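Local coordinates for phosphonomutase (Burkholderia cenocepacia J2315, PDB 4MG4), which belongs to the phosphoenolpyruvate phosphomutase family, enzymes built on a TIM-type barrel of eight parallel strands surrounded by helices, at residues S38-A43 and R83-P88; A49-S54 and P88-L93; D154-A159 and G191-F196. One frame throughout, in Å; residues are numbered along the deposited sequence.

Contact 1 of 3, residues S38-A43 and R83-P88; sequences SARVVA and RATDLP
Ala43 meets two side chains of the 83-88 segment at once. Its CB lies 3.7 Å from Leu87 CD1, and Thr85 CG2 sits at the same distance from it. One turn earlier in helix 36-44, Ala39 also points toward the other segment. Its CB comes within 4.3 Å of Ala84 CB. Thr85 CG2 lies against the backbone as well, 3.7 Å from Ala39 O. The small alanine side chains are consistent with the close approach of the turn to the helix. This is the packed side. It rests on Leu50 of strand 50-52, which Ala39, Thr85 and Leu87 all touch.

The other side is more polar and open to water, and Arg40 carries it. Its chain leaves with CG anti to the backbone N (chi1 180°). It then bends at chi2 and chi3, which brings the guanidinium back over Thr85. Thr85 CG2 lies 4.0 Å above the guanidinium plane, over its centre. NH2 reaches Ala84 O at 3.0 Å, but the angle at the hydrogen is only 124° and the bond is weak. Water 2 bridges the same two groups: it accepts from Arg40 NE, in the plane of the guanidinium, and donates to Ala84 O. Water 1 accepts from Asp86 N and, weakly, from Arg40 NH2. The salt bridge of Arg40 is made with Asp44, through NH1.

Thr85 also shapes its own turn. Its OG1 accepts from Leu87 N at 3.0 Å, which makes an ST turn and leaves the methyl to face the helix. The contact is helix-to-loop packing on the outer layer of a beta/alpha barrel, where helix 36-44 meets the link from helix 71-84 to strand 89-92.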
ATOM      1  N   SER A  38       1.322  -6.260   2.050  1.00 13.44           N
ATOM      2  CA  SER A  38       0.394  -7.073   1.267  1.00 13.60           C
ATOM      3  C   SER A  38       1.035  -8.427   0.908  1.00 12.87           C
ATOM      4  O   SER A  38       0.365  -9.479   0.896  1.00 13.06           O
ATOM      5  CB  SER A  38      -0.142  -6.326   0.042  1.00 13.74           C
ATOM      6  OG  SER A  38       0.861  -5.774  -0.820  1.00 13.40           O
ATOM      7  N   ALA A  39       2.334  -8.400   0.650  1.00 13.21           N
ATOM      8  CA  ALA A  39       3.073  -9.648   0.401  1.00 13.38           C
ATOM      9  C   ALA A  39       2.993 -10.598   1.574  1.00 13.97           C
ATOM     10  O   ALA A  39       2.721 -11.800   1.410  1.00 13.89           O
ATOM     11  CB  ALA A  39       4.524  -9.349   0.079  1.00 13.92           C
ATOM     12  N   ARG A  40       3.280 -10.066   2.764  1.00 15.28           N
ATOM     13  CA  ARG A  40       3.192 -10.848   3.995  1.00 17.53           C
ATOM     14  C   ARG A  40       1.803 -11.404   4.259  1.00 16.64           C
ATOM     15  O   ARG A  40       1.641 -12.608   4.596  1.00 16.09           O
ATOM     16  CB  ARG A  40       3.675 -10.016   5.177  1.00 20.50           C
ATOM     17  CG  ARG A  40       3.629 -10.717   6.533  1.00 25.86           C
ATOM     18  CD  ARG A  40       3.957 -12.208   6.503  1.00 30.33           C
ATOM     19  NE  ARG A  40       5.370 -12.513   6.322  1.00 39.16           N
ATOM     20  CZ  ARG A  40       5.851 -13.725   6.017  1.00 43.83           C
ATOM     21  NH1 ARG A  40       5.031 -14.766   5.834  1.00 46.27           N
ATOM     22  NH2 ARG A  40       7.163 -13.900   5.887  1.00 44.48           N
ATOM     23  N   VAL A  41       0.782 -10.578   4.071  1.00 16.43           N
ATOM     24  CA  VAL A  41      -0.617 -11.046   4.228  1.00 16.51           C
ATOM     25  C   VAL A  41      -0.980 -12.173   3.269  1.00 15.94           C
ATOM     26  O   VAL A  41      -1.588 -13.189   3.671  1.00 16.72           O
ATOM     27  CB  VAL A  41      -1.593  -9.886   4.070  1.00 17.29           C
ATOM     28  CG1 VAL A  41      -3.030 -10.368   3.853  1.00 17.27           C
ATOM     29  CG2 VAL A  41      -1.478  -8.947   5.254  1.00 17.58           C
ATOM     30  N   VAL A  42      -0.585 -12.030   2.005  1.00 14.52           N
ATOM     31  CA  VAL A  42      -0.883 -13.063   1.004  1.00 14.83           C
ATOM     32  C   VAL A  42      -0.112 -14.366   1.311  1.00 15.27           C
ATOM     33  O   VAL A  42      -0.685 -15.465   1.158  1.00 15.74           O
ATOM     34  CB  VAL A  42      -0.668 -12.541  -0.424  1.00 14.88           C
ATOM     35  CG1 VAL A  42      -0.790 -13.664  -1.444  1.00 14.99           C
ATOM     36  CG2 VAL A  42      -1.697 -11.450  -0.731  1.00 14.80           C
ATOM     37  N   ALA A  43       1.160 -14.258   1.664  1.00 15.10           N
ATOM     38  CA  ALA A  43       1.957 -15.448   2.060  1.00 15.52           C
ATOM     39  C   ALA A  43       1.336 -16.122   3.304  1.00 17.66           C
ATOM     40  O   ALA A  43       1.180 -17.355   3.353  1.00 17.90           O
ATOM     41  CB  ALA A  43       3.368 -15.066   2.376  1.00 15.86           C
ATOM     42  N   ARG A  83      12.044  -9.341   0.003  1.00 19.21           N
ATOM     43  CA  ARG A  83      12.591  -9.638   1.303  1.00 22.75           C
ATOM     44  C   ARG A  83      11.541  -9.897   2.408  1.00 21.23           C
ATOM     45  O   ARG A  83      11.872 -10.417   3.450  1.00 21.49           O
ATOM     46  CB  ARG A  83      13.669  -8.632   1.663  1.00 28.68           C
ATOM     47  CG  ARG A  83      13.229  -7.326   2.187  1.00 32.65           C
ATOM     48  CD  ARG A  83      14.519  -6.604   2.588  1.00 39.49           C
ATOM     49  NE  ARG A  83      14.356  -5.165   2.711  1.00 46.60           N
ATOM     50  CZ  ARG A  83      14.810  -4.262   1.843  1.00 49.82           C
ATOM     51  NH1 ARG A  83      15.460  -4.626   0.737  1.00 50.21           N
ATOM     52  NH2 ARG A  83      14.602  -2.977   2.089  1.00 52.71           N
ATOM     53  N   ALA A  84      10.279  -9.605   2.137  1.00 17.72           N
ATOM     54  CA  ALA A  84       9.204  -9.781   3.099  1.00 18.02           C
ATOM     55  C   ALA A  84       8.805 -11.214   3.330  1.00 18.86           C
ATOM     56  O   ALA A  84       8.248 -11.542   4.374  1.00 19.30           O
ATOM     57  CB  ALA A  84       7.993  -9.002   2.639  1.00 18.22           C
ATOM     58  N   THR A  85       9.060 -12.090   2.350  1.00 17.78           N
ATOM     59  CA  THR A  85       8.660 -13.487   2.505  1.00 19.08           C
ATOM     60  C   THR A  85       9.708 -14.378   1.837  1.00 18.08           C
ATOM     61  O   THR A  85      10.568 -13.891   1.061  1.00 20.40           O
ATOM     62  CB  THR A  85       7.235 -13.814   1.997  1.00 19.46           C
ATOM     63  OG1 THR A  85       7.276 -14.314   0.649  1.00 18.92           O
ATOM     64  CG2 THR A  85       6.202 -12.644   2.157  1.00 19.74           C
ATOM     65  N   ASP A  86       9.596 -15.683   2.133  1.00 19.57           N
ATOM     66  CA  ASP A  86      10.449 -16.711   1.562  1.00 20.71           C
ATOM     67  C   ASP A  86       9.874 -17.311   0.252  1.00 18.85           C
ATOM     68  O   ASP A  86      10.460 -18.246  -0.355  1.00 18.56           O
ATOM     69  CB  ASP A  86      10.627 -17.849   2.597  1.00 25.61           C
ATOM     70  CG  ASP A  86      11.440 -17.393   3.804  1.00 30.63           C
ATOM     71  OD1 ASP A  86      12.420 -16.660   3.573  1.00 35.45           O
ATOM     72  OD2 ASP A  86      11.099 -17.744   4.955  1.00 40.16           O
ATOM     73  N   LEU A  87       8.741 -16.799  -0.196  1.00 15.82           N
ATOM     74  CA  LEU A  87       8.127 -17.320  -1.413  1.00 14.41           C
ATOM     75  C   LEU A  87       8.819 -16.838  -2.676  1.00 13.23           C
ATOM     76  O   LEU A  87       9.424 -15.744  -2.713  1.00 12.92           O
ATOM     77  CB  LEU A  87       6.646 -16.964  -1.514  1.00 14.26           C
ATOM     78  CG  LEU A  87       5.677 -17.458  -0.389  1.00 14.54           C
ATOM     79  CD1 LEU A  87       4.277 -16.972  -0.617  1.00 15.42           C
ATOM     80  CD2 LEU A  87       5.713 -19.002  -0.380  1.00 15.14           C
ATOM     81  N   PRO A  88       8.755 -17.634  -3.743  1.00 12.63           N
ATOM     82  CA  PRO A  88       9.164 -17.125  -5.045  1.00 12.20           C
ATOM     83  C   PRO A  88       8.288 -15.951  -5.487  1.00 11.48           C
ATOM     84  O   PRO A  88       7.071 -16.017  -5.321  1.00 12.06           O
ATOM     85  CB  PRO A  88       8.925 -18.314  -6.002  1.00 12.92           C
ATOM     86  CG  PRO A  88       8.687 -19.484  -5.114  1.00 14.03           C
ATOM     87  CD  PRO A  88       8.114 -18.950  -3.861  1.00 13.15           C
TER
HETATM   88  O   HOH W   1       7.164 -16.589   3.740  1.00 34.55           O
HETATM   89  O   HOH W   2       6.755  -9.749   6.481  1.00 46.63           O

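Contact 2 of 3, residues A49-S54 and P88-L93; sequences ALATGS and PVTVDL
Ala51 and Thr90 sit side by side on neighbouring parallel strands of the TIM-type barrel, strands 50-52 and 89-92. Their side chains lie on the same face of the sheet, and Ala51 CB is 3.7 Å from Thr90 CG2. On the other face, Leu50 CB touches Val89 CG2. Backbone bonds zip the strands together: Leu50 N to Pro88 O, Thr90 N to Leu50 O, and Thr52 N to Thr90 O, each 2.9 Å.

At the next step a side chain takes over. Thr52 OG1 stands between its own backbone N and carbonyl carbon (chi1 72°), from where it accepts from Asp92 N at 3.1 Å. Water 3 ties the same hydroxyl to Asp92 O.

Asp92 can be followed outward from the strand. Its CB lies 3.3 Å from Thr52 O. CG is anti to the backbone N (chi1 -178°) and packs against Ser54 CB. OD1 accepts from Glu94 N, in its own chain just beyond the strand. OD2 turns to the start of helix 54-60, just after the N-cap residue Gly53. There it accepts from Ser54 N at 3.0 Å, the donor coming from above the carboxylate plane.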
ATOM      1  N   ALA A  49       3.260 -18.755  -4.170  1.00 14.28           N
ATOM      2  CA  ALA A  49       4.154 -17.827  -4.813  1.00 13.23           C
ATOM      3  C   ALA A  49       3.463 -16.475  -4.791  1.00 12.59           C
ATOM      4  O   ALA A  49       2.244 -16.424  -4.603  1.00 12.92           O
ATOM      5  CB  ALA A  49       4.393 -18.261  -6.232  1.00 12.98           C
ATOM      6  N   LEU A  50       4.218 -15.409  -5.025  1.00 12.15           N
ATOM      7  CA  LEU A  50       3.686 -14.049  -5.160  1.00 11.73           C
ATOM      8  C   LEU A  50       3.991 -13.445  -6.542  1.00 11.72           C
ATOM      9  O   LEU A  50       5.049 -13.726  -7.138  1.00 11.54           O
ATOM     10  CB  LEU A  50       4.314 -13.111  -4.141  1.00 11.81           C
ATOM     11  CG  LEU A  50       4.134 -13.597  -2.667  1.00 12.48           C
ATOM     12  CD1 LEU A  50       4.904 -12.631  -1.802  1.00 13.02           C
ATOM     13  CD2 LEU A  50       2.689 -13.768  -2.229  1.00 12.80           C
ATOM     14  N   ALA A  51       3.086 -12.574  -6.989  1.00 10.52           N
ATOM     15  CA  ALA A  51       3.304 -11.798  -8.173  1.00 11.62           C
ATOM     16  C   ALA A  51       3.154 -10.330  -7.833  1.00 12.41           C
ATOM     17  O   ALA A  51       2.345  -9.980  -6.955  1.00 13.67           O
ATOM     18  CB  ALA A  51       2.291 -12.155  -9.246  1.00 12.02           C
ATOM     19  N   THR A  52       3.861  -9.455  -8.527  1.00 12.79           N
ATOM     20  CA  THR A  52       3.463  -8.074  -8.509  1.00 14.36           C
ATOM     21  C   THR A  52       2.604  -7.808  -9.718  1.00 16.61           C
ATOM     22  O   THR A  52       2.744  -8.474 -10.784  1.00 16.09           O
ATOM     23  CB  THR A  52       4.649  -7.148  -8.471  1.00 15.97           C
ATOM     24  OG1 THR A  52       5.297  -7.167  -9.757  1.00 16.25           O
ATOM     25  CG2 THR A  52       5.641  -7.596  -7.419  1.00 16.87           C
ATOM     26  N   GLY A  53       1.765  -6.787  -9.605  1.00 16.76           N
ATOM     27  CA  GLY A  53       1.003  -6.333 -10.746  1.00 18.00           C
ATOM     28  C   GLY A  53       1.342  -4.861 -10.952  1.00 17.18           C
ATOM     29  O   GLY A  53       1.302  -4.069 -10.017  1.00 16.45           O
ATOM     30  N   SER A  54       1.568  -4.484 -12.183  1.00 17.17           N
ATOM     31  CA  SER A  54       1.998  -3.126 -12.467  1.00 17.80           C
ATOM     32  C   SER A  54       0.905  -2.133 -12.103  1.00 17.56           C
ATOM     33  O   SER A  54       1.235  -1.051 -11.576  1.00 16.49           O
ATOM     34  CB  SER A  54       2.463  -2.948 -13.895  1.00 19.75           C
ATOM     35  OG  SER A  54       1.411  -2.953 -14.845  1.00 22.37           O
ATOM     36  N   PRO A  88       8.755 -17.634  -3.743  1.00 12.63           N
ATOM     37  CA  PRO A  88       9.164 -17.125  -5.045  1.00 12.20           C
ATOM     38  C   PRO A  88       8.288 -15.951  -5.487  1.00 11.48           C
ATOM     39  O   PRO A  88       7.071 -16.017  -5.321  1.00 12.06           O
ATOM     40  CB  PRO A  88       8.925 -18.314  -6.002  1.00 12.92           C
ATOM     41  CG  PRO A  88       8.687 -19.484  -5.114  1.00 14.03           C
ATOM     42  CD  PRO A  88       8.114 -18.950  -3.861  1.00 13.15           C
ATOM     43  N   VAL A  89       8.941 -14.924  -6.059  1.00 11.65           N
ATOM     44  CA  VAL A  89       8.249 -13.699  -6.472  1.00 10.56           C
ATOM     45  C   VAL A  89       8.490 -13.494  -7.954  1.00 10.47           C
ATOM     46  O   VAL A  89       9.674 -13.455  -8.386  1.00 10.27           O
ATOM     47  CB  VAL A  89       8.747 -12.440  -5.709  1.00 10.89           C
ATOM     48  CG1 VAL A  89       8.088 -11.176  -6.246  1.00 11.12           C
ATOM     49  CG2 VAL A  89       8.478 -12.624  -4.224  1.00 11.46           C
ATOM     50  N   THR A  90       7.413 -13.273  -8.708  1.00  9.93           N
ATOM     51  CA  THR A  90       7.493 -12.878 -10.116  1.00 10.12           C
ATOM     52  C   THR A  90       7.055 -11.442 -10.251  1.00 10.31           C
ATOM     53  O   THR A  90       6.141 -10.991  -9.493  1.00 11.16           O
ATOM     54  CB  THR A  90       6.673 -13.827 -11.000  1.00 10.74           C
ATOM     55  OG1 THR A  90       6.902 -13.520 -12.388  1.00 10.85           O
ATOM     56  CG2 THR A  90       5.212 -13.856 -10.627  1.00 10.77           C
ATOM     57  N   VAL A  91       7.659 -10.724 -11.206  1.00 10.26           N
ATOM     58  CA  VAL A  91       7.412  -9.295 -11.338  1.00 10.82           C
ATOM     59  C   VAL A  91       6.818  -8.941 -12.688  1.00 11.08           C
ATOM     60  O   VAL A  91       7.331  -9.330 -13.735  1.00 10.90           O
ATOM     61  CB  VAL A  91       8.694  -8.480 -11.048  1.00 11.06           C
ATOM     62  CG1 VAL A  91       9.819  -8.797 -12.014  1.00 11.12           C
ATOM     63  CG2 VAL A  91       8.414  -6.994 -11.172  1.00 11.58           C
ATOM     64  N   ASP A  92       5.789  -8.102 -12.669  1.00 11.71           N
ATOM     65  CA  ASP A  92       5.226  -7.541 -13.885  1.00 11.97           C
ATOM     66  C   ASP A  92       6.106  -6.420 -14.379  1.00 12.80           C
ATOM     67  O   ASP A  92       6.189  -5.353 -13.748  1.00 13.31           O
ATOM     68  CB  ASP A  92       3.802  -7.061 -13.631  1.00 13.57           C
ATOM     69  CG  ASP A  92       3.109  -6.496 -14.862  1.00 14.79           C
ATOM     70  OD1 ASP A  92       3.660  -6.490 -15.969  1.00 14.94           O
ATOM     71  OD2 ASP A  92       1.913  -6.085 -14.654  1.00 17.81           O
ATOM     72  N   LEU A  93       6.800  -6.652 -15.475  1.00 11.30           N
ATOM     73  CA  LEU A  93       7.667  -5.606 -16.090  1.00 12.20           C
ATOM     74  C   LEU A  93       7.022  -4.867 -17.257  1.00 12.20           C
ATOM     75  O   LEU A  93       7.717  -4.168 -18.010  1.00 12.46           O
ATOM     76  CB  LEU A  93       8.967  -6.231 -16.538  1.00 11.97           C
ATOM     77  CG  LEU A  93       9.753  -6.838 -15.371  1.00 12.65           C
ATOM     78  CD1 LEU A  93      10.982  -7.531 -15.887  1.00 13.51           C
ATOM     79  CD2 LEU A  93      10.137  -5.805 -14.307  1.00 13.19           C
TER
HETATM   80  O   HOH W   3       5.080  -4.746 -10.992  1.00 26.00           O

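Contact 3 of 3, residues D154-A159 and G191-F196; sequences DYFINA and GADGLF
Strands 156-159 and 194-196 run parallel, with short-segment axes 4.4 Å apart at closest approach and directions 34° apart. Ile157 O accepts twice, from Asp193 N and from Gly194 N. Further along, Ala159 N donates to Gly194 O and Phe196 N donates to Ala159 O.

Asp193 carries much of the side-chain contact. Its OD2 accepts from Ile157 N at 2.8 Å, nearly straight (174°), through the anti lone pair. A carboxylate thus takes the place of a backbone acceptor just before the strand pairing begins. CG lies beside the backbone N of Asp193 (chi1 -58°), which turns the carboxylate back toward Ile157. The same carboxylate forms salt bridges with Arg145 through OD2 and Arg19 through OD1. These two positive groups probably stabilise its negative charge.

The aspartate also packs through its methylene. CB sits over the centre of the Phe156 ring, 3.6 Å from the centroid, in a CH-pi contact. Phe156 CE1 also lies 3.6 Å from Gly194 N. Gly194 lets the ring and the Asn158 amide lie close to its backbone, and Asn158 OD1 comes within 3.3 Å of Gly194 C. Asn158 ND2 packs against Phe196 CB at 3.6 Å and donates to Asn218 OD1 and Asn120 OD1, which satisfy this buried NH2 group. On the face away from Asn158, Ala159 CB meets Ala192 CB at 3.8 Å, while Ile157 and Ala159 touch helix 134-150.

Gly191, the first residue after helix 174-190, has positive phi and closes the helix in a Schellman motif. The chain passes from there into the second strand. Strand 156-160, helix 174-190 and strand 194-196 form a beta-alpha-beta crossover, the repeating unit of a TIM barrel.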
ATOM      1  N   ASP A 154      17.566 -19.664 -12.761  1.00 17.40           N
ATOM      2  CA  ASP A 154      16.320 -20.362 -13.210  1.00 16.92           C
ATOM      3  C   ASP A 154      15.206 -19.309 -13.108  1.00 15.08           C
ATOM      4  O   ASP A 154      14.766 -18.936 -12.011  1.00 16.00           O
ATOM      5  CB  ASP A 154      16.064 -21.535 -12.292  1.00 17.40           C
ATOM      6  CG  ASP A 154      15.017 -22.489 -12.791  1.00 20.22           C
ATOM      7  OD1 ASP A 154      14.245 -22.122 -13.675  1.00 18.20           O
ATOM      8  OD2 ASP A 154      14.984 -23.636 -12.250  1.00 19.43           O
ATOM      9  N   TYR A 155      14.819 -18.778 -14.264  1.00 13.09           N
ATOM     10  CA  TYR A 155      13.990 -17.561 -14.332  1.00 11.66           C
ATOM     11  C   TYR A 155      12.907 -17.741 -15.367  1.00 11.54           C
ATOM     12  O   TYR A 155      13.184 -18.159 -16.503  1.00 12.20           O
ATOM     13  CB  TYR A 155      14.853 -16.378 -14.739  1.00 12.13           C
ATOM     14  CG  TYR A 155      14.194 -15.007 -14.743  1.00 11.11           C
ATOM     15  CD1 TYR A 155      14.197 -14.196 -13.625  1.00 11.29           C
ATOM     16  CD2 TYR A 155      13.588 -14.506 -15.873  1.00 11.39           C
ATOM     17  CE1 TYR A 155      13.631 -12.903 -13.661  1.00 11.12           C
ATOM     18  CE2 TYR A 155      13.062 -13.220 -15.930  1.00 11.21           C
ATOM     19  CZ  TYR A 155      13.071 -12.420 -14.808  1.00 11.07           C
ATOM     20  OH  TYR A 155      12.556 -11.132 -14.808  1.00 11.09           O
ATOM     21  N   PHE A 156      11.678 -17.466 -14.961  1.00 10.28           N
ATOM     22  CA  PHE A 156      10.496 -17.776 -15.775  1.00  9.99           C
ATOM     23  C   PHE A 156      10.004 -16.502 -16.489  1.00  9.72           C
ATOM     24  O   PHE A 156       9.452 -15.554 -15.863  1.00 10.26           O
ATOM     25  CB  PHE A 156       9.437 -18.392 -14.883  1.00  9.86           C
ATOM     26  CG  PHE A 156       8.305 -19.055 -15.616  1.00  9.67           C
ATOM     27  CD1 PHE A 156       7.295 -18.289 -16.222  1.00 10.01           C
ATOM     28  CD2 PHE A 156       8.221 -20.420 -15.674  1.00  9.76           C
ATOM     29  CE1 PHE A 156       6.245 -18.896 -16.912  1.00 10.09           C
ATOM     30  CE2 PHE A 156       7.164 -21.024 -16.381  1.00 10.09           C
ATOM     31  CZ  PHE A 156       6.203 -20.267 -16.998  1.00  9.76           C
ATOM     32  N   ILE A 157      10.131 -16.500 -17.813  1.00  9.27           N
ATOM     33  CA  ILE A 157       9.621 -15.404 -18.656  1.00  9.30           C
ATOM     34  C   ILE A 157       8.236 -15.763 -19.132  1.00  8.88           C
ATOM     35  O   ILE A 157       8.066 -16.653 -19.953  1.00  8.49           O
ATOM     36  CB  ILE A 157      10.568 -15.090 -19.860  1.00  9.99           C
ATOM     37  CG1 ILE A 157      11.950 -14.655 -19.320  1.00 10.17           C
ATOM     38  CG2 ILE A 157       9.983 -13.994 -20.725  1.00 10.29           C
ATOM     39  CD1 ILE A 157      13.002 -14.538 -20.419  1.00 11.04           C
ATOM     40  N   ASN A 158       7.253 -15.085 -18.567  1.00  8.73           N
ATOM     41  CA  ASN A 158       5.845 -15.288 -18.932  1.00  8.35           C
ATOM     42  C   ASN A 158       5.544 -14.205 -19.975  1.00  8.62           C
ATOM     43  O   ASN A 158       5.440 -13.049 -19.652  1.00  8.65           O
ATOM     44  CB  ASN A 158       4.964 -15.141 -17.698  1.00  8.46           C
ATOM     45  CG  ASN A 158       3.554 -15.673 -17.886  1.00  8.66           C
ATOM     46  OD1 ASN A 158       3.328 -16.665 -18.575  1.00  9.29           O
ATOM     47  ND2 ASN A 158       2.608 -15.068 -17.168  1.00  8.35           N
ATOM     48  N   ALA A 159       5.434 -14.587 -21.257  1.00  8.54           N
ATOM     49  CA  ALA A 159       5.236 -13.651 -22.358  1.00  8.66           C
ATOM     50  C   ALA A 159       3.766 -13.360 -22.491  1.00  8.96           C
ATOM     51  O   ALA A 159       2.970 -14.265 -22.772  1.00  9.64           O
ATOM     52  CB  ALA A 159       5.773 -14.215 -23.701  1.00  8.67           C
ATOM     53  N   GLY A 191      12.580 -17.914 -26.447  1.00 10.77           N
ATOM     54  CA  GLY A 191      12.930 -18.290 -25.086  1.00 10.89           C
ATOM     55  C   GLY A 191      11.910 -18.017 -23.996  1.00 10.18           C
ATOM     56  O   GLY A 191      12.241 -18.200 -22.821  1.00 10.13           O
ATOM     57  N   ALA A 192      10.680 -17.677 -24.336  1.00  9.75           N
ATOM     58  CA  ALA A 192       9.651 -17.555 -23.295  1.00  9.69           C
ATOM     59  C   ALA A 192       9.351 -18.919 -22.653  1.00  9.70           C
ATOM     60  O   ALA A 192       9.444 -19.969 -23.321  1.00 10.20           O
ATOM     61  CB  ALA A 192       8.369 -16.972 -23.865  1.00  9.84           C
ATOM     62  N   ASP A 193       8.961 -18.887 -21.384  1.00  9.36           N
ATOM     63  CA  ASP A 193       8.612 -20.073 -20.638  1.00  9.57           C
ATOM     64  C   ASP A 193       7.109 -20.275 -20.485  1.00  9.76           C
ATOM     65  O   ASP A 193       6.661 -21.411 -20.287  1.00 10.27           O
ATOM     66  CB  ASP A 193       9.227 -20.018 -19.229  1.00 10.19           C
ATOM     67  CG  ASP A 193      10.746 -19.866 -19.234  1.00 11.15           C
ATOM     68  OD1 ASP A 193      11.429 -20.893 -19.513  1.00 12.92           O
ATOM     69  OD2 ASP A 193      11.241 -18.740 -19.051  1.00 10.96           O
ATOM     70  N   GLY A 194       6.343 -19.199 -20.545  1.00  8.85           N
ATOM     71  CA  GLY A 194       4.904 -19.274 -20.413  1.00  8.95           C
ATOM     72  C   GLY A 194       4.249 -18.275 -21.332  1.00  8.47           C
ATOM     73  O   GLY A 194       4.877 -17.384 -21.848  1.00  8.20           O
ATOM     74  N   LEU A 195       2.963 -18.469 -21.596  1.00  8.53           N
ATOM     75  CA  LEU A 195       2.177 -17.541 -22.418  1.00  9.38           C
ATOM     76  C   LEU A 195       1.022 -17.030 -21.586  1.00  9.11           C
ATOM     77  O   LEU A 195       0.242 -17.848 -21.066  1.00  9.79           O
ATOM     78  CB  LEU A 195       1.582 -18.258 -23.625  1.00 10.14           C
ATOM     79  CG  LEU A 195       0.745 -17.447 -24.610  1.00 10.96           C
ATOM     80  CD1 LEU A 195       1.695 -16.500 -25.375  1.00 11.46           C
ATOM     81  CD2 LEU A 195      -0.048 -18.413 -25.472  1.00 11.14           C
ATOM     82  N   PHE A 196       0.859 -15.728 -21.485  1.00  9.05           N
ATOM     83  CA  PHE A 196      -0.250 -15.103 -20.791  1.00  9.62           C
ATOM     84  C   PHE A 196      -1.155 -14.379 -21.840  1.00 10.31           C
ATOM     85  O   PHE A 196      -0.687 -13.544 -22.621  1.00  9.65           O
ATOM     86  CB  PHE A 196       0.282 -14.123 -19.739  1.00  9.64           C
ATOM     87  CG  PHE A 196      -0.764 -13.336 -18.982  1.00 10.10           C
ATOM     88  CD1 PHE A 196      -1.989 -13.908 -18.637  1.00 10.26           C
ATOM     89  CD2 PHE A 196      -0.488 -12.066 -18.549  1.00 10.05           C
ATOM     90  CE1 PHE A 196      -2.912 -13.209 -17.835  1.00 10.63           C
ATOM     91  CE2 PHE A 196      -1.417 -11.332 -17.833  1.00 10.38           C
ATOM     92  CZ  PHE A 196      -2.634 -11.915 -17.481  1.00 10.72           C
TER

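Overall arrangement
Contacts 1 and 2 are interleaved along the chain: 38-43, 49-54, then the stretch 83-93, with Pro88 shared. Their centres are 11 Å apart. Leu50 joins them, its CD2 lying 3.6 Å from Val42 CG1. Contact 1 lies in the outer layer, against Leu50 of the strand pair in contact 2. Contact 3 follows later in the chain, between strands five and six of the same closed sheet, whereas contact 2 joins strands two and three. These two centres are 13 Å apart, with Leu93 packing against Tyr155. Contacts 1 and 3 do not touch, and their centres are 22 Å apart. Together they sample the barrel wall at two places and its helical shell at one.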